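Local coordinates for protein transcriptional regulator, putative (Pseudomonas syringae pv. tomato, PDB 2R5F) that probably acts as a sugar-responsive DNA-binding transcription factor of the SorC family, represented here by its putative sugar-binding domain, at residues A57-G62 with I153-V158; Q87-L92 with L115-F120; G219-I224 with G246-V251. All coordinates share one frame; numbering follows the deposited sequence.

Interactions 1 and 2 belong to one sheet: strands 60-63 and 88-94 are neighbours in it, and each pairs in parallel with a further strand through backbone bonds. Their centres lie about 9 Å apart; H60 and A57 of the first bond E88 and Q87 of the second, and I153 packs against L92. Interaction 1 is the more buried; it adds a threonine-aspartate bond and aliphatic contacts to the strand pairing. Interaction 2 is partly buried and brings a glutamate beside an aromatic ring. Interaction 3, also partly buried, joins a short helix to a loop by apolar packing, a carbonyl lying over a guanidinium and a water; L221 and I224 of segment 219-224 reach A156 of interaction 1.

Interaction 1 of 3, residues A57-G62 with I153-V158; sequences AQDHIG and ITLAIV
I61 and G62 pair in parallel with L155 and A156, the short strand axes approaching to 4.7 Å with their directions 22° apart. G62 bonds the second strand on both sides of A156: its N donates to L155 O at 2.9 Å, and its O accepts from I157 N at 2.9 Å. One step earlier, H60 O takes two donors, a firm bond from T154 N at 2.8 Å and a weak one from L155 N at 3.3 Å. The T154 hydroxyl extends the pairing: chi1 of 69° sets OG1 between the backbone N and the carbonyl carbon, where it accepts from H60 N at 3.0 Å and donates to D59 OD1 at 2.8 Å. That oxygen is met on its anti side, 31° out of the carboxylate plane. On the face carrying I61 and L155, the two lie side by side, I61 CG1 meeting L155 CD2 at 4.1 Å, and I61 CG2 touches I157 CD1. On the face of A156, the I153 side chain packs over G62. H60 CB packs on I153 CA, and H60 ND1 bonds E88 OE2. Parallel strands with aliphatic side chains buried on both faces are characteristic of alpha/beta domains, consistent here with a Rossmann-like fold.

Interaction 2 of 3, residues Q87-L92 with L115-F120; sequences QEVVQL and LNCPAF
The F120 ring meets E88 at its edge, where E88 CB lies in the ring plane, 3.6 Å from CE2. E88 OE1 approaches the same ring carbon, CE2 of F120, obliquely at 2.9 Å, a tight approach, with carboxylate and ring planes 58° apart. V90 CG2 also approaches the ring obliquely, touching F120 CD2 at 4.1 Å. From outside the two segments, R149 makes a cation-pi contact with F120 and a salt bridge to E88 OE2, which also bonds H60 ND1. The glutamate reaches this position because its chi1 of 55° swings CG back over its own main chain, and the rest then runs extended.

Across the sheet from F120, V89 CG2 meets C117 SG at 3.7 Å and touches L115 CD1, the V89 and L115 side chains crossing at about a right angle. P118 presents CD to Q87 O at 3.3 Å. The backbones pair in parallel, V89 with A119 and V90 with F120: V89 N donates to P118 O at 3.0 Å, F120 N to V89 O at 2.9 Å, and Q91 N to F120 O at 2.8 Å, the last almost straight at 175°. N116, with positive phi, closes helix 101-115 in a Schellman motif, and the chain then turns into strand 119-120, completing a beta-alpha-beta crossover from strand 88-94.

Chemically the two sides of the strand pair differ. The side chains of V89, L115 and C117 meet by apolar contact, whereas the side of V90 and F120 brings together an aromatic ring, a carboxylate and an arginine. The paired partners of E88 OE2 would probably stabilise the negative charge next to the ring, and their grip would help to fix the carboxylate beside the F120 ring.

Interaction 3 of 3, residues G219-I224 with G246-V251; sequences GKLRSI and GGYLDV
R222 and L221, in the last turn of helix 218-222, lie against the Schellman motif that ends helix 237-245, where G247 takes a positive phi of 72°. The arginine side chain is bent at chi2, -94°, a turn that lays its guanidinium against the glycines, with G246 O 4.0 Å above the plane of the group and over its centre. R222 NH1 comes within 2.6 Å of G247 O, but the angle is poor and the pair is not a hydrogen bond. The same G246 carbonyl oxygen also sits over a face of the Y248 ring, 3.8 Å above its plane and over its centre.

L221 carries the apolar part. With CG anti to the backbone N, chi1 -174°, L221 CD2 reaches Y248 CB at 3.8 Å, and the two side chains cross at about a right angle. Y248 OH is held elsewhere, by G202 O, and D250 OD2 bonds V227 N of the adjacent strand 226-230. The contact thus seats the helix end against the loop leading into strand 251-255. One water lies between the two main chains, donating to R222 O at 2.7 Å and Y248 O at 3.1 Å, although further acceptors compete for its protons.

Interaction 1 of 3, residues A57-G62 with I153-V158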
ATOM      1  N   ALA A  57     -13.763  -0.557 -12.822  1.00 46.59           N
ATOM      2  CA  ALA A  57     -14.978  -0.424 -12.015  1.00 46.40           C
ATOM      3  C   ALA A  57     -15.310  -1.729 -11.295  1.00 46.40           C
ATOM      4  O   ALA A  57     -16.069  -1.732 -10.319  1.00 46.43           O
ATOM      5  CB  ALA A  57     -16.151   0.038 -12.868  1.00 46.30           C
ATOM      6  N   GLN A  58     -14.719  -2.822 -11.776  1.00 45.78           N
ATOM      7  CA  GLN A  58     -14.884  -4.155 -11.201  1.00 45.20           C
ATOM      8  C   GLN A  58     -13.928  -4.436 -10.034  1.00 44.64           C
ATOM      9  O   GLN A  58     -14.115  -5.412  -9.300  1.00 44.67           O
ATOM     10  CB  GLN A  58     -14.707  -5.215 -12.286  1.00 45.43           C
ATOM     11  CG  GLN A  58     -15.992  -5.900 -12.734  1.00 47.42           C
ATOM     12  CD  GLN A  58     -17.114  -4.922 -13.075  1.00 50.16           C
ATOM     13  OE1 GLN A  58     -17.057  -4.209 -14.084  1.00 51.90           O
ATOM     14  NE2 GLN A  58     -18.147  -4.899 -12.240  1.00 49.66           N
ATOM     15  N   ASP A  59     -12.933  -3.573  -9.849  1.00 43.47           N
ATOM     16  CA  ASP A  59     -11.909  -3.761  -8.800  1.00 42.63           C
ATOM     17  C   ASP A  59     -12.489  -3.583  -7.393  1.00 42.24           C
ATOM     18  O   ASP A  59     -13.285  -2.676  -7.149  1.00 42.49           O
ATOM     19  CB  ASP A  59     -10.745  -2.782  -8.992  1.00 42.27           C
ATOM     20  CG  ASP A  59      -9.626  -3.318  -9.904  1.00 42.09           C
ATOM     21  OD1 ASP A  59      -9.392  -4.544 -10.005  1.00 40.29           O
ATOM     22  OD2 ASP A  59      -8.938  -2.478 -10.513  1.00 41.86           O
ATOM     23  N   HIS A  60     -12.094  -4.473  -6.488  1.00 41.56           N
ATOM     24  CA  HIS A  60     -12.428  -4.392  -5.079  1.00 41.03           C
ATOM     25  C   HIS A  60     -11.127  -4.028  -4.391  1.00 40.81           C
ATOM     26  O   HIS A  60     -10.216  -4.856  -4.329  1.00 40.69           O
ATOM     27  CB  HIS A  60     -12.891  -5.764  -4.579  1.00 41.57           C
ATOM     28  CG  HIS A  60     -14.139  -6.271  -5.241  1.00 42.17           C
ATOM     29  ND1 HIS A  60     -15.313  -6.482  -4.553  1.00 42.99           N
ATOM     30  CD2 HIS A  60     -14.391  -6.607  -6.528  1.00 44.77           C
ATOM     31  CE1 HIS A  60     -16.232  -6.928  -5.386  1.00 44.30           C
ATOM     32  NE2 HIS A  60     -15.698  -7.017  -6.591  1.00 44.61           N
ATOM     33  N   ILE A  61     -11.052  -2.804  -3.878  1.00 39.38           N
ATOM     34  CA  ILE A  61      -9.824  -2.227  -3.384  1.00 39.28           C
ATOM     35  C   ILE A  61      -9.646  -2.426  -1.881  1.00 39.29           C
ATOM     36  O   ILE A  61     -10.588  -2.248  -1.129  1.00 39.07           O
ATOM     37  CB  ILE A  61      -9.794  -0.720  -3.675  1.00 39.27           C
ATOM     38  CG1 ILE A  61      -9.802  -0.485  -5.189  1.00 38.63           C
ATOM     39  CG2 ILE A  61      -8.588  -0.051  -2.951  1.00 37.19           C
ATOM     40  CD1 ILE A  61     -10.102   0.920  -5.576  1.00 40.29           C
ATOM     41  N   GLY A  62      -8.447  -2.824  -1.450  1.00 39.23           N
ATOM     42  CA  GLY A  62      -8.123  -2.844  -0.017  1.00 38.78           C
ATOM     43  C   GLY A  62      -7.024  -1.826   0.148  1.00 39.13           C
ATOM     44  O   GLY A  62      -6.178  -1.723  -0.719  1.00 39.09           O
ATOM     45  N   ILE A 153     -11.022  -8.953  -2.514  1.00 44.26           N
ATOM     46  CA  ILE A 153     -10.073  -7.900  -2.935  1.00 42.78           C
ATOM     47  C   ILE A 153      -9.228  -8.256  -4.159  1.00 41.87           C
ATOM     48  O   ILE A 153      -8.663  -9.340  -4.238  1.00 41.89           O
ATOM     49  CB  ILE A 153      -9.199  -7.423  -1.777  1.00 42.80           C
ATOM     50  CG1 ILE A 153     -10.051  -6.571  -0.822  1.00 42.86           C
ATOM     51  CG2 ILE A 153      -8.016  -6.589  -2.285  1.00 41.49           C
ATOM     52  CD1 ILE A 153      -9.514  -6.609   0.550  1.00 45.93           C
ATOM     53  N   THR A 154      -9.177  -7.328  -5.113  1.00 40.95           N
ATOM     54  CA  THR A 154      -8.486  -7.521  -6.371  1.00 39.62           C
ATOM     55  C   THR A 154      -7.316  -6.565  -6.559  1.00 38.60           C
ATOM     56  O   THR A 154      -6.429  -6.844  -7.344  1.00 38.70           O
ATOM     57  CB  THR A 154      -9.452  -7.379  -7.561  1.00 39.87           C
ATOM     58  OG1 THR A 154      -9.881  -6.020  -7.678  1.00 40.03           O
ATOM     59  CG2 THR A 154     -10.646  -8.264  -7.376  1.00 40.89           C
ATOM     60  N   LEU A 155      -7.337  -5.436  -5.853  1.00 37.67           N
ATOM     61  CA  LEU A 155      -6.241  -4.484  -5.834  1.00 36.94           C
ATOM     62  C   LEU A 155      -5.943  -4.065  -4.402  1.00 36.44           C
ATOM     63  O   LEU A 155      -6.744  -3.354  -3.782  1.00 36.73           O
ATOM     64  CB  LEU A 155      -6.591  -3.246  -6.653  1.00 37.19           C
ATOM     65  CG  LEU A 155      -5.663  -2.007  -6.610  1.00 35.51           C
ATOM     66  CD1 LEU A 155      -4.272  -2.267  -7.152  1.00 34.47           C
ATOM     67  CD2 LEU A 155      -6.317  -0.876  -7.382  1.00 37.09           C
ATOM     68  N   ALA A 156      -4.822  -4.528  -3.859  1.00 36.21           N
ATOM     69  CA  ALA A 156      -4.367  -4.024  -2.544  1.00 36.19           C
ATOM     70  C   ALA A 156      -3.372  -2.916  -2.725  1.00 35.52           C
ATOM     71  O   ALA A 156      -2.407  -3.070  -3.448  1.00 35.80           O
ATOM     72  CB  ALA A 156      -3.794  -5.146  -1.666  1.00 36.21           C
ATOM     73  N   ILE A 157      -3.612  -1.785  -2.060  1.00 35.74           N
ATOM     74  CA  ILE A 157      -2.690  -0.677  -2.054  1.00 35.22           C
ATOM     75  C   ILE A 157      -2.062  -0.555  -0.663  1.00 36.01           C
ATOM     76  O   ILE A 157      -2.759  -0.346   0.324  1.00 36.74           O
ATOM     77  CB  ILE A 157      -3.399   0.663  -2.409  1.00 35.75           C
ATOM     78  CG1 ILE A 157      -4.306   0.481  -3.638  1.00 33.72           C
ATOM     79  CG2 ILE A 157      -2.337   1.792  -2.552  1.00 34.83           C
ATOM     80  CD1 ILE A 157      -5.141   1.626  -3.933  1.00 34.79           C
ATOM     81  N   VAL A 158      -0.744  -0.688  -0.576  1.00 36.72           N
ATOM     82  CA  VAL A 158      -0.067  -0.834   0.733  1.00 36.62           C
ATOM     83  C   VAL A 158       1.186   0.025   0.835  1.00 37.46           C
ATOM     84  O   VAL A 158       1.922   0.202  -0.145  1.00 38.89           O
ATOM     85  CB  VAL A 158       0.309  -2.342   1.051  1.00 37.80           C
ATOM     86  CG1 VAL A 158      -0.936  -3.266   1.077  1.00 34.60           C
ATOM     87  CG2 VAL A 158       1.369  -2.882   0.079  1.00 36.25           C
TER

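Interaction 2 of 3, residues Q87-L92 with L115-F120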
ATOM      1  N   GLN A  87     -15.814  -1.253  -7.114  1.00 42.68           N
ATOM      2  CA  GLN A  87     -16.818  -1.990  -6.320  1.00 41.95           C
ATOM      3  C   GLN A  87     -16.843  -1.666  -4.810  1.00 41.37           C
ATOM      4  O   GLN A  87     -17.913  -1.527  -4.238  1.00 41.77           O
ATOM      5  CB  GLN A  87     -16.663  -3.508  -6.518  1.00 42.29           C
ATOM      6  CG  GLN A  87     -16.924  -3.990  -7.933  1.00 41.89           C
ATOM      7  CD  GLN A  87     -18.300  -3.584  -8.400  1.00 44.47           C
ATOM      8  OE1 GLN A  87     -19.290  -4.220  -8.055  1.00 46.70           O
ATOM      9  NE2 GLN A  87     -18.374  -2.502  -9.159  1.00 43.66           N
ATOM     10  N   GLU A  88     -15.685  -1.545  -4.166  1.00 40.34           N
ATOM     11  CA  GLU A  88     -15.625  -1.212  -2.730  1.00 39.79           C
ATOM     12  C   GLU A  88     -14.194  -0.826  -2.325  1.00 38.41           C
ATOM     13  O   GLU A  88     -13.248  -1.092  -3.064  1.00 38.11           O
ATOM     14  CB  GLU A  88     -16.084  -2.412  -1.892  1.00 40.34           C
ATOM     15  CG  GLU A  88     -15.276  -3.688  -2.216  1.00 41.03           C
ATOM     16  CD  GLU A  88     -15.755  -4.943  -1.514  1.00 42.91           C
ATOM     17  OE1 GLU A  88     -15.982  -4.900  -0.289  1.00 48.93           O
ATOM     18  OE2 GLU A  88     -15.845  -5.998  -2.178  1.00 48.44           O
ATOM     19  N   VAL A  89     -14.061  -0.189  -1.163  1.00 36.37           N
ATOM     20  CA  VAL A  89     -12.786   0.122  -0.551  1.00 35.24           C
ATOM     21  C   VAL A  89     -12.853  -0.496   0.848  1.00 35.70           C
ATOM     22  O   VAL A  89     -13.748  -0.173   1.628  1.00 33.95           O
ATOM     23  CB  VAL A  89     -12.554   1.645  -0.467  1.00 35.01           C
ATOM     24  CG1 VAL A  89     -11.242   1.978   0.286  1.00 33.56           C
ATOM     25  CG2 VAL A  89     -12.545   2.234  -1.888  1.00 34.77           C
ATOM     26  N   VAL A  90     -11.937  -1.422   1.123  1.00 35.18           N
ATOM     27  CA  VAL A  90     -11.888  -2.135   2.405  1.00 35.62           C
ATOM     28  C   VAL A  90     -10.669  -1.648   3.185  1.00 36.45           C
ATOM     29  O   VAL A  90      -9.558  -1.529   2.638  1.00 36.55           O
ATOM     30  CB  VAL A  90     -11.863  -3.684   2.183  1.00 35.48           C
ATOM     31  CG1 VAL A  90     -11.858  -4.476   3.522  1.00 34.46           C
ATOM     32  CG2 VAL A  90     -13.038  -4.089   1.289  1.00 33.32           C
ATOM     33  N   GLN A  91     -10.890  -1.312   4.447  1.00 36.72           N
ATOM     34  CA  GLN A  91      -9.806  -0.983   5.353  1.00 37.58           C
ATOM     35  C   GLN A  91      -9.063  -2.267   5.695  1.00 38.04           C
ATOM     36  O   GLN A  91      -9.676  -3.203   6.210  1.00 37.96           O
ATOM     37  CB  GLN A  91     -10.386  -0.379   6.619  1.00 37.09           C
ATOM     38  CG  GLN A  91      -9.350  -0.131   7.677  1.00 37.82           C
ATOM     39  CD  GLN A  91      -9.837   0.861   8.689  1.00 37.14           C
ATOM     40  OE1 GLN A  91     -10.988   1.266   8.646  1.00 37.20           O
ATOM     41  NE2 GLN A  91      -8.977   1.240   9.617  1.00 36.14           N
ATOM     42  N   LEU A  92      -7.752  -2.318   5.433  1.00 38.97           N
ATOM     43  CA  LEU A  92      -7.001  -3.581   5.598  1.00 39.78           C
ATOM     44  C   LEU A  92      -6.237  -3.719   6.900  1.00 40.84           C
ATOM     45  O   LEU A  92      -5.590  -4.744   7.105  1.00 41.65           O
ATOM     46  CB  LEU A  92      -6.013  -3.795   4.458  1.00 39.64           C
ATOM     47  CG  LEU A  92      -6.489  -3.995   3.020  1.00 38.76           C
ATOM     48  CD1 LEU A  92      -5.258  -4.142   2.157  1.00 42.53           C
ATOM     49  CD2 LEU A  92      -7.410  -5.171   2.845  1.00 36.94           C
ATOM     50  N   LEU A 115     -14.210   7.536  -5.080  1.00 36.52           N
ATOM     51  CA  LEU A 115     -14.511   6.500  -6.070  1.00 36.42           C
ATOM     52  C   LEU A 115     -15.987   6.193  -6.233  1.00 36.78           C
ATOM     53  O   LEU A 115     -16.363   5.373  -7.082  1.00 37.16           O
ATOM     54  CB  LEU A 115     -13.703   5.219  -5.760  1.00 36.26           C
ATOM     55  CG  LEU A 115     -12.183   5.491  -5.729  1.00 36.97           C
ATOM     56  CD1 LEU A 115     -11.372   4.266  -5.343  1.00 38.59           C
ATOM     57  CD2 LEU A 115     -11.712   6.042  -7.065  1.00 37.91           C
ATOM     58  N   ASN A 116     -16.826   6.866  -5.440  1.00 36.87           N
ATOM     59  CA  ASN A 116     -18.283   6.669  -5.451  1.00 36.62           C
ATOM     60  C   ASN A 116     -18.749   5.257  -5.127  1.00 36.33           C
ATOM     61  O   ASN A 116     -19.683   4.739  -5.735  1.00 36.30           O
ATOM     62  CB  ASN A 116     -18.876   7.094  -6.792  1.00 37.01           C
ATOM     63  CG  ASN A 116     -18.755   8.558  -7.030  1.00 38.38           C
ATOM     64  OD1 ASN A 116     -19.065   9.357  -6.159  1.00 40.71           O
ATOM     65  ND2 ASN A 116     -18.315   8.933  -8.221  1.00 41.46           N
ATOM     66  N   CYS A 117     -18.089   4.621  -4.185  1.00 36.07           N
ATOM     67  CA  CYS A 117     -18.408   3.243  -3.859  1.00 35.92           C
ATOM     68  C   CYS A 117     -18.578   3.059  -2.338  1.00 35.69           C
ATOM     69  O   CYS A 117     -18.348   3.995  -1.559  1.00 36.42           O
ATOM     70  CB  CYS A 117     -17.327   2.322  -4.422  1.00 35.78           C
ATOM     71  SG  CYS A 117     -15.729   2.589  -3.687  1.00 36.41           S
ATOM     72  N   PRO A 118     -19.060   1.882  -1.913  1.00 35.48           N
ATOM     73  CA  PRO A 118     -19.108   1.551  -0.477  1.00 35.31           C
ATOM     74  C   PRO A 118     -17.734   1.374   0.214  1.00 35.09           C
ATOM     75  O   PRO A 118     -16.777   0.937  -0.400  1.00 34.90           O
ATOM     76  CB  PRO A 118     -19.923   0.244  -0.424  1.00 34.96           C
ATOM     77  CG  PRO A 118     -20.440   0.001  -1.774  1.00 35.75           C
ATOM     78  CD  PRO A 118     -19.682   0.845  -2.762  1.00 35.71           C
ATOM     79  N   ALA A 119     -17.655   1.734   1.491  1.00 35.67           N
ATOM     80  CA  ALA A 119     -16.444   1.544   2.303  1.00 35.45           C
ATOM     81  C   ALA A 119     -16.736   0.478   3.336  1.00 35.49           C
ATOM     82  O   ALA A 119     -17.853   0.382   3.802  1.00 35.32           O
ATOM     83  CB  ALA A 119     -16.069   2.829   2.994  1.00 35.52           C
ATOM     84  N   PHE A 120     -15.742  -0.326   3.673  1.00 35.57           N
ATOM     85  CA  PHE A 120     -15.849  -1.324   4.750  1.00 36.82           C
ATOM     86  C   PHE A 120     -14.712  -0.980   5.715  1.00 37.39           C
ATOM     87  O   PHE A 120     -13.522  -1.074   5.364  1.00 36.66           O
ATOM     88  CB  PHE A 120     -15.775  -2.769   4.203  1.00 36.75           C
ATOM     89  CG  PHE A 120     -16.943  -3.140   3.308  1.00 38.29           C
ATOM     90  CD1 PHE A 120     -18.124  -3.634   3.840  1.00 39.35           C
ATOM     91  CD2 PHE A 120     -16.873  -2.949   1.933  1.00 41.62           C
ATOM     92  CE1 PHE A 120     -19.220  -3.967   3.019  1.00 41.10           C
ATOM     93  CE2 PHE A 120     -17.959  -3.277   1.105  1.00 40.01           C
ATOM     94  CZ  PHE A 120     -19.129  -3.781   1.650  1.00 40.63           C
TER

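Interaction 3 of 3, residues G219-I224 with G246-V251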
ATOM      1  N   GLY A 219       0.398 -14.081   3.621  1.00 48.41           N
ATOM      2  CA  GLY A 219      -0.044 -15.137   2.722  1.00 48.70           C
ATOM      3  C   GLY A 219      -1.248 -14.738   1.886  1.00 48.49           C
ATOM      4  O   GLY A 219      -1.250 -14.953   0.682  1.00 48.73           O
ATOM      5  N   LYS A 220      -2.269 -14.171   2.525  1.00 49.13           N
ATOM      6  CA  LYS A 220      -3.436 -13.639   1.810  1.00 50.15           C
ATOM      7  C   LYS A 220      -3.017 -12.548   0.808  1.00 50.08           C
ATOM      8  O   LYS A 220      -3.515 -12.497  -0.322  1.00 50.74           O
ATOM      9  CB  LYS A 220      -4.493 -13.097   2.785  1.00 49.89           C
ATOM     10  CG  LYS A 220      -5.194 -14.143   3.640  1.00 51.14           C
ATOM     11  CD  LYS A 220      -6.218 -13.528   4.614  1.00 52.39           C
ATOM     12  CE  LYS A 220      -5.558 -12.940   5.887  1.00 54.29           C
ATOM     13  NZ  LYS A 220      -4.923 -14.026   6.715  1.00 54.68           N
ATOM     14  N   LEU A 221      -2.082 -11.698   1.218  1.00 49.82           N
ATOM     15  CA  LEU A 221      -1.612 -10.597   0.381  1.00 49.69           C
ATOM     16  C   LEU A 221      -0.979 -11.119  -0.897  1.00 50.26           C
ATOM     17  O   LEU A 221      -1.270 -10.635  -1.984  1.00 50.58           O
ATOM     18  CB  LEU A 221      -0.615  -9.733   1.150  1.00 49.20           C
ATOM     19  CG  LEU A 221      -0.085  -8.446   0.516  1.00 48.56           C
ATOM     20  CD1 LEU A 221      -1.180  -7.379   0.430  1.00 42.95           C
ATOM     21  CD2 LEU A 221       1.134  -7.957   1.282  1.00 48.91           C
ATOM     22  N   ARG A 222      -0.141 -12.135  -0.762  1.00 51.07           N
ATOM     23  CA  ARG A 222       0.615 -12.665  -1.890  1.00 52.00           C
ATOM     24  C   ARG A 222      -0.288 -13.141  -3.048  1.00 51.90           C
ATOM     25  O   ARG A 222       0.053 -12.943  -4.212  1.00 52.52           O
ATOM     26  CB  ARG A 222       1.564 -13.771  -1.411  1.00 52.08           C
ATOM     27  CG  ARG A 222       2.879 -13.826  -2.163  1.00 53.25           C
ATOM     28  CD  ARG A 222       2.810 -14.810  -3.322  1.00 56.78           C
ATOM     29  NE  ARG A 222       4.132 -15.290  -3.729  1.00 57.50           N
ATOM     30  CZ  ARG A 222       4.898 -14.673  -4.622  1.00 59.19           C
ATOM     31  NH1 ARG A 222       4.465 -13.545  -5.189  1.00 59.10           N
ATOM     32  NH2 ARG A 222       6.091 -15.173  -4.949  1.00 57.77           N
ATOM     33  N   SER A 223      -1.437 -13.735  -2.727  1.00 51.85           N
ATOM     34  CA  SER A 223      -2.385 -14.224  -3.736  1.00 51.45           C
ATOM     35  C   SER A 223      -3.331 -13.180  -4.369  1.00 50.94           C
ATOM     36  O   SER A 223      -4.131 -13.530  -5.237  1.00 51.48           O
ATOM     37  CB  SER A 223      -3.238 -15.343  -3.129  1.00 51.63           C
ATOM     38  OG  SER A 223      -4.046 -14.824  -2.088  1.00 53.00           O
ATOM     39  N   ILE A 224      -3.283 -11.920  -3.939  1.00 50.24           N
ATOM     40  CA  ILE A 224      -4.171 -10.897  -4.519  1.00 48.92           C
ATOM     41  C   ILE A 224      -3.794 -10.605  -5.981  1.00 48.61           C
ATOM     42  O   ILE A 224      -2.605 -10.469  -6.304  1.00 48.85           O
ATOM     43  CB  ILE A 224      -4.249  -9.613  -3.632  1.00 48.67           C
ATOM     44  CG1 ILE A 224      -5.066  -9.922  -2.380  1.00 49.04           C
ATOM     45  CG2 ILE A 224      -4.888  -8.448  -4.379  1.00 47.86           C
ATOM     46  CD1 ILE A 224      -5.060  -8.852  -1.343  1.00 49.22           C
ATOM     47  N   GLY A 246       9.893 -11.287  -0.994  1.00 38.57           N
ATOM     48  CA  GLY A 246       8.780 -12.147  -0.531  1.00 38.84           C
ATOM     49  C   GLY A 246       7.674 -12.304  -1.556  1.00 39.40           C
ATOM     50  O   GLY A 246       6.717 -13.068  -1.358  1.00 39.50           O
ATOM     51  N   GLY A 247       7.794 -11.561  -2.648  1.00 40.03           N
ATOM     52  CA  GLY A 247       6.825 -11.571  -3.733  1.00 40.24           C
ATOM     53  C   GLY A 247       5.501 -10.897  -3.437  1.00 40.45           C
ATOM     54  O   GLY A 247       4.496 -11.240  -4.051  1.00 40.40           O
ATOM     55  N   TYR A 248       5.484  -9.933  -2.516  1.00 41.29           N
ATOM     56  CA  TYR A 248       4.221  -9.348  -2.078  1.00 41.68           C
ATOM     57  C   TYR A 248       3.687  -8.317  -3.056  1.00 42.48           C
ATOM     58  O   TYR A 248       2.491  -8.132  -3.157  1.00 42.66           O
ATOM     59  CB  TYR A 248       4.296  -8.792  -0.641  1.00 41.45           C
ATOM     60  CG  TYR A 248       4.705  -9.844   0.371  1.00 41.30           C
ATOM     61  CD1 TYR A 248       3.882 -10.940   0.660  1.00 42.81           C
ATOM     62  CD2 TYR A 248       5.941  -9.767   1.004  1.00 41.64           C
ATOM     63  CE1 TYR A 248       4.274 -11.908   1.583  1.00 39.91           C
ATOM     64  CE2 TYR A 248       6.343 -10.723   1.915  1.00 41.19           C
ATOM     65  CZ  TYR A 248       5.513 -11.784   2.202  1.00 41.01           C
ATOM     66  OH  TYR A 248       5.954 -12.710   3.106  1.00 41.42           O
ATOM     67  N   LEU A 249       4.573  -7.690  -3.814  1.00 42.48           N
ATOM     68  CA  LEU A 249       4.202  -6.599  -4.690  1.00 42.46           C
ATOM     69  C   LEU A 249       4.147  -6.999  -6.151  1.00 42.91           C
ATOM     70  O   LEU A 249       4.960  -7.795  -6.631  1.00 44.03           O
ATOM     71  CB  LEU A 249       5.213  -5.451  -4.520  1.00 42.51           C
ATOM     72  CG  LEU A 249       5.445  -4.967  -3.092  1.00 42.76           C
ATOM     73  CD1 LEU A 249       6.484  -3.866  -3.096  1.00 41.04           C
ATOM     74  CD2 LEU A 249       4.075  -4.506  -2.450  1.00 42.49           C
ATOM     75  N   ASP A 250       3.177  -6.427  -6.855  1.00 42.66           N
ATOM     76  CA  ASP A 250       3.055  -6.526  -8.296  1.00 42.28           C
ATOM     77  C   ASP A 250       3.415  -5.206  -9.000  1.00 41.98           C
ATOM     78  O   ASP A 250       3.881  -5.208 -10.131  1.00 42.24           O
ATOM     79  CB  ASP A 250       1.632  -6.956  -8.634  1.00 42.99           C
ATOM     80  CG  ASP A 250       1.306  -8.328  -8.062  1.00 44.30           C
ATOM     81  OD1 ASP A 250       1.872  -9.314  -8.591  1.00 42.60           O
ATOM     82  OD2 ASP A 250       0.527  -8.413  -7.070  1.00 43.81           O
ATOM     83  N   VAL A 251       3.176  -4.090  -8.321  1.00 41.68           N
ATOM     84  CA  VAL A 251       3.553  -2.762  -8.772  1.00 39.96           C
ATOM     85  C   VAL A 251       4.214  -2.058  -7.599  1.00 39.66           C
ATOM     86  O   VAL A 251       3.724  -2.093  -6.462  1.00 38.89           O
ATOM     87  CB  VAL A 251       2.313  -1.939  -9.269  1.00 40.90           C
ATOM     88  CG1 VAL A 251       2.739  -0.557  -9.877  1.00 39.87           C
ATOM     89  CG2 VAL A 251       1.464  -2.763 -10.273  1.00 40.02           C
TER
HETATM   90  O   HOH W   1       1.015 -10.443  -4.584  1.00 47.67           O